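Local coordinates for protein sialidase B (Streptococcus pneumoniae serotype 4, PDB 4XJW) that hydrolyses alpha-(2->3)-, alpha-(2->6)- and alpha-(2->8)-linked terminal sialic acids of oligosaccharides, glycoproteins and glycolipids, at residues 18-21 with 22-26; 57-60 with 61-64. The protein carries 1 engineered substitution. All coordinates share one frame; numbering follows the deposited sequence.

How the contacts relate
Both contacts are local turns of the N-terminal sialidase domain, a concanavalin-like beta sandwich, and both centres lie at least 40 Å from the centre of the whole chain and away from the catalytic and substrate-binding residues. Contact 1 comes first along the chain, in the short helix 20-23 that follows strand 17-18; contact 2 comes later, in the loop between strands 46-53 and 63-69. These strands belong to one six-stranded antiparallel sheet, with 147-150 and 46-53 lying between 17-18 and 63-69. The centres are about 18 Å apart and the nearest atoms about 9 Å, without touching. Contact 1 lies on the crossing to strand 32-39 of the other sheet; contact 2 joins neighbouring strands of this one.

Contact 1 (18-21 with 22-26); sequences DISS and LLLDK
With its CG1 lodged between the backbone N and the carbonyl carbon (chi1 60°) and an extended chi2, Ile19 lays CD1 3.9 Å from CD2 of Leu23, whose own CG is anti to the backbone N (chi1 -173°). The two branched chains run side by side, pointing the same way. Both are buried, on Phe5 and Ala148, which suits purely apolar residues. One step on, CD1 of Leu24 lies against CB of Ser20 at 3.7 Å, the small serine letting the leucine come close.

The backbone here is a single weakly bonded helical turn, 20-23, entered through an Asx turn: Asp18 OD1 accepts from Ser20 N at 3.0 Å, met from above the carboxylate plane, and on its syn side OD1 also takes a bond from Ser20 OG. Aspartate suits this place because its short side chain brings OD1 back to the amide two residues on, while its second oxygen pairs with Lys147 of strand 147-150. Ser20 O is gripped by two amides, Leu24 N at 3.0 Å, nearly straight (173°) and in the carbonyl plane, and Leu23 N from above that plane. Water 1 donates to the same oxygen and accepts from Asp25 N, linking the turn to the residues that follow, where Lys26 NZ forms a salt bridge with Asp25 OD1 at 3.0 Å and a weak bond to Leu22 O.

Contact 2 (57-60 with 61-64); sequences AGFK and NNYF
The backbone bond comes first: Asn62 N donates to Phe59 O at 3.1 Å, closing a type I beta turn from Phe59 to Asn62 that leads the chain into strand 63-69 from the loop after 46-53.

Among the side-chain packing contacts, Phe59 and Asn62 flank this bond. CD1 of the phenylalanine is 3.9 Å from Asn62 ND2, the ring and amide planes being 71° apart, so the two flat groups are steeply inclined and do not stack. Asparagine suits the position because its amide can serve several backbone and side-chain partners: ND2 donates to Gln82 and to the carbonyl of Asn143, and OD1 accepts from Ala81 N. Tyr63 turns its ring edge to the turn, with CD1 3.3 Å from Lys60 O, which lies near the ring plane. Setting CG between the backbone N and the carbonyl carbon (chi1 67°) folds the ring back beside the turn and brings that edge to the carbonyl. The tyrosine hydroxyl bonds to Glu77 and Arg79.

The water-mediated contact joins Lys60 and Asn61, whose side chains run alongside each other. Lys60 is extended until a bend at chi4 (-42°), and NZ donates to water 2 at 2.9 Å; Asn61 ND2 donates to the same water at 3.1 Å. A long flexible amine suits this exposed corner.

Lys60 O also accepts from Arg155 NE, and Asn61 OD1 from Arg155 NH2, so one guanidinium reaches both middle residues of the turn, the second only weakly. Two donors sharing one water oxygen let the ammonium and the amide NH2 lie side by side without bonding directly, and the Arg155 guanidinium probably polarises the Lys60 carbonyl.

Contact 1 (18-21 with 22-26)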
# COMPACT_ATOMS: atom_id res chain seq x y z
N ASP A 18 -2.08 -6.73 -39.90
CA ASP A 18 -3.31 -7.47 -40.19
C ASP A 18 -3.07 -8.95 -39.98
O ASP A 18 -2.13 -9.52 -40.56
CB ASP A 18 -3.72 -7.23 -41.66
CG ASP A 18 -5.17 -7.62 -41.94
OD1 ASP A 18 -5.82 -8.20 -41.05
OD2 ASP A 18 -5.65 -7.36 -43.07
N ILE A 19 -3.88 -9.58 -39.14
CA ILE A 19 -3.83 -11.03 -38.95
C ILE A 19 -5.18 -11.68 -39.25
O ILE A 19 -5.50 -12.77 -38.76
CB ILE A 19 -3.35 -11.42 -37.52
CG1 ILE A 19 -4.29 -10.84 -36.45
CG2 ILE A 19 -1.92 -10.94 -37.28
CD1 ILE A 19 -3.89 -11.19 -35.02
N SER A 20 -5.97 -11.00 -40.08
CA SER A 20 -7.33 -11.43 -40.41
C SER A 20 -7.42 -12.85 -40.97
O SER A 20 -8.23 -13.65 -40.52
CB SER A 20 -7.99 -10.45 -41.38
OG SER A 20 -8.13 -9.17 -40.80
N SER A 21 -6.58 -13.15 -41.95
CA SER A 21 -6.64 -14.44 -42.63
C SER A 21 -6.30 -15.60 -41.69
O SER A 21 -6.75 -16.73 -41.89
CB SER A 21 -5.70 -14.47 -43.84
OG SER A 21 -4.35 -14.26 -43.44
N LEU A 22 -5.51 -15.31 -40.66
CA LEU A 22 -5.03 -16.33 -39.73
C LEU A 22 -6.00 -16.59 -38.58
O LEU A 22 -5.81 -17.51 -37.80
CB LEU A 22 -3.67 -15.91 -39.18
CG LEU A 22 -2.56 -15.83 -40.22
CD1 LEU A 22 -1.32 -15.16 -39.63
CD2 LEU A 22 -2.24 -17.22 -40.75
N LEU A 23 -7.05 -15.77 -38.49
CA LEU A 23 -7.84 -15.74 -37.26
C LEU A 23 -9.36 -15.74 -37.47
O LEU A 23 -10.08 -16.48 -36.80
CB LEU A 23 -7.41 -14.52 -36.42
CG LEU A 23 -7.95 -14.34 -35.00
CD1 LEU A 23 -7.94 -15.66 -34.26
CD2 LEU A 23 -7.13 -13.30 -34.26
N LEU A 24 -9.86 -14.94 -38.41
CA LEU A 24 -11.31 -14.70 -38.50
C LEU A 24 -12.19 -15.93 -38.79
O LEU A 24 -13.29 -16.05 -38.24
CB LEU A 24 -11.62 -13.56 -39.47
CG LEU A 24 -11.08 -12.22 -38.98
CD1 LEU A 24 -11.36 -11.14 -40.00
CD2 LEU A 24 -11.69 -11.87 -37.64
N ASP A 25 -11.72 -16.83 -39.64
CA ASP A 25 -12.49 -18.04 -39.92
C ASP A 25 -12.47 -19.02 -38.75
O ASP A 25 -13.35 -19.88 -38.63
CB ASP A 25 -12.01 -18.70 -41.21
CG ASP A 25 -10.53 -18.46 -41.49
OD1 ASP A 25 -9.73 -18.40 -40.53
OD2 ASP A 25 -10.17 -18.32 -42.68
N LYS A 26 -11.49 -18.87 -37.87
CA LYS A 26 -11.32 -19.77 -36.74
C LYS A 26 -12.17 -19.35 -35.54
O LYS A 26 -12.45 -20.17 -34.67
CB LYS A 26 -9.85 -19.80 -36.30
CG LYS A 26 -8.85 -19.52 -37.42
CD LYS A 26 -8.75 -20.70 -38.38
CE LYS A 26 -7.35 -20.81 -38.98
NZ LYS A 26 -7.05 -19.73 -39.97
O HOH W 1 -9.45 -15.66 -41.57

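Contact 2 (57-60 with 61-64)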
# COMPACT_ATOMS: atom_id res chain seq x y z
N ALA A 57 -17.20 1.39 -43.69
CA ALA A 57 -17.76 2.72 -43.50
C ALA A 57 -19.14 2.58 -42.86
O ALA A 57 -19.91 1.70 -43.24
CB ALA A 57 -17.86 3.46 -44.82
N GLY A 58 -19.43 3.42 -41.87
CA GLY A 58 -20.72 3.38 -41.20
C GLY A 58 -20.75 2.49 -39.96
O GLY A 58 -21.76 2.46 -39.25
N PHE A 59 -19.67 1.75 -39.71
CA PHE A 59 -19.66 0.80 -38.59
C PHE A 59 -18.47 1.03 -37.65
O PHE A 59 -17.91 0.06 -37.11
CB PHE A 59 -19.66 -0.64 -39.11
CG PHE A 59 -20.92 -1.02 -39.83
CD1 PHE A 59 -22.00 -1.55 -39.13
CD2 PHE A 59 -21.04 -0.83 -41.20
CE1 PHE A 59 -23.18 -1.89 -39.79
CE2 PHE A 59 -22.21 -1.17 -41.86
CZ PHE A 59 -23.28 -1.70 -41.16
N LYS A 60 -18.11 2.29 -37.44
CA LYS A 60 -16.90 2.59 -36.68
C LYS A 60 -17.02 2.22 -35.20
O LYS A 60 -16.01 2.11 -34.52
CB LYS A 60 -16.48 4.05 -36.84
CG LYS A 60 -17.26 5.02 -36.00
CD LYS A 60 -16.70 6.42 -36.15
CE LYS A 60 -17.23 7.33 -35.07
NZ LYS A 60 -18.68 7.12 -34.83
N ASN A 61 -18.25 2.04 -34.72
CA ASN A 61 -18.46 1.65 -33.32
C ASN A 61 -18.78 0.17 -33.16
O ASN A 61 -19.46 -0.23 -32.22
CB ASN A 61 -19.55 2.53 -32.69
CG ASN A 61 -19.16 3.98 -32.65
OD1 ASN A 61 -17.98 4.32 -32.65
ND2 ASN A 61 -20.17 4.86 -32.62
N ASN A 62 -18.28 -0.63 -34.09
CA ASN A 62 -18.43 -2.07 -34.00
C ASN A 62 -17.05 -2.69 -33.90
O ASN A 62 -16.45 -3.05 -34.92
CB ASN A 62 -19.14 -2.63 -35.23
CG ASN A 62 -20.64 -2.45 -35.19
OD1 ASN A 62 -21.15 -1.49 -34.62
ND2 ASN A 62 -21.36 -3.40 -35.79
N TYR A 63 -16.54 -2.82 -32.67
CA TYR A 63 -15.22 -3.42 -32.47
C TYR A 63 -14.97 -3.86 -31.05
O TYR A 63 -15.64 -3.42 -30.11
CB TYR A 63 -14.10 -2.47 -32.90
CG TYR A 63 -13.95 -1.22 -32.06
CD1 TYR A 63 -14.64 -0.06 -32.39
CD2 TYR A 63 -13.10 -1.18 -30.96
CE1 TYR A 63 -14.51 1.08 -31.65
CE2 TYR A 63 -12.97 -0.02 -30.20
CZ TYR A 63 -13.67 1.10 -30.56
OH TYR A 63 -13.56 2.26 -29.82
N PHE A 64 -13.99 -4.76 -30.93
CA PHE A 64 -13.41 -5.17 -29.67
C PHE A 64 -11.96 -4.73 -29.67
O PHE A 64 -11.27 -4.85 -30.69
CB PHE A 64 -13.48 -6.68 -29.53
CG PHE A 64 -12.63 -7.23 -28.41
CD1 PHE A 64 -12.96 -6.98 -27.09
CD2 PHE A 64 -11.50 -7.98 -28.69
CE1 PHE A 64 -12.19 -7.49 -26.06
CE2 PHE A 64 -10.71 -8.50 -27.66
CZ PHE A 64 -11.05 -8.24 -26.35
O HOH W 2 -20.55 7.94 -32.74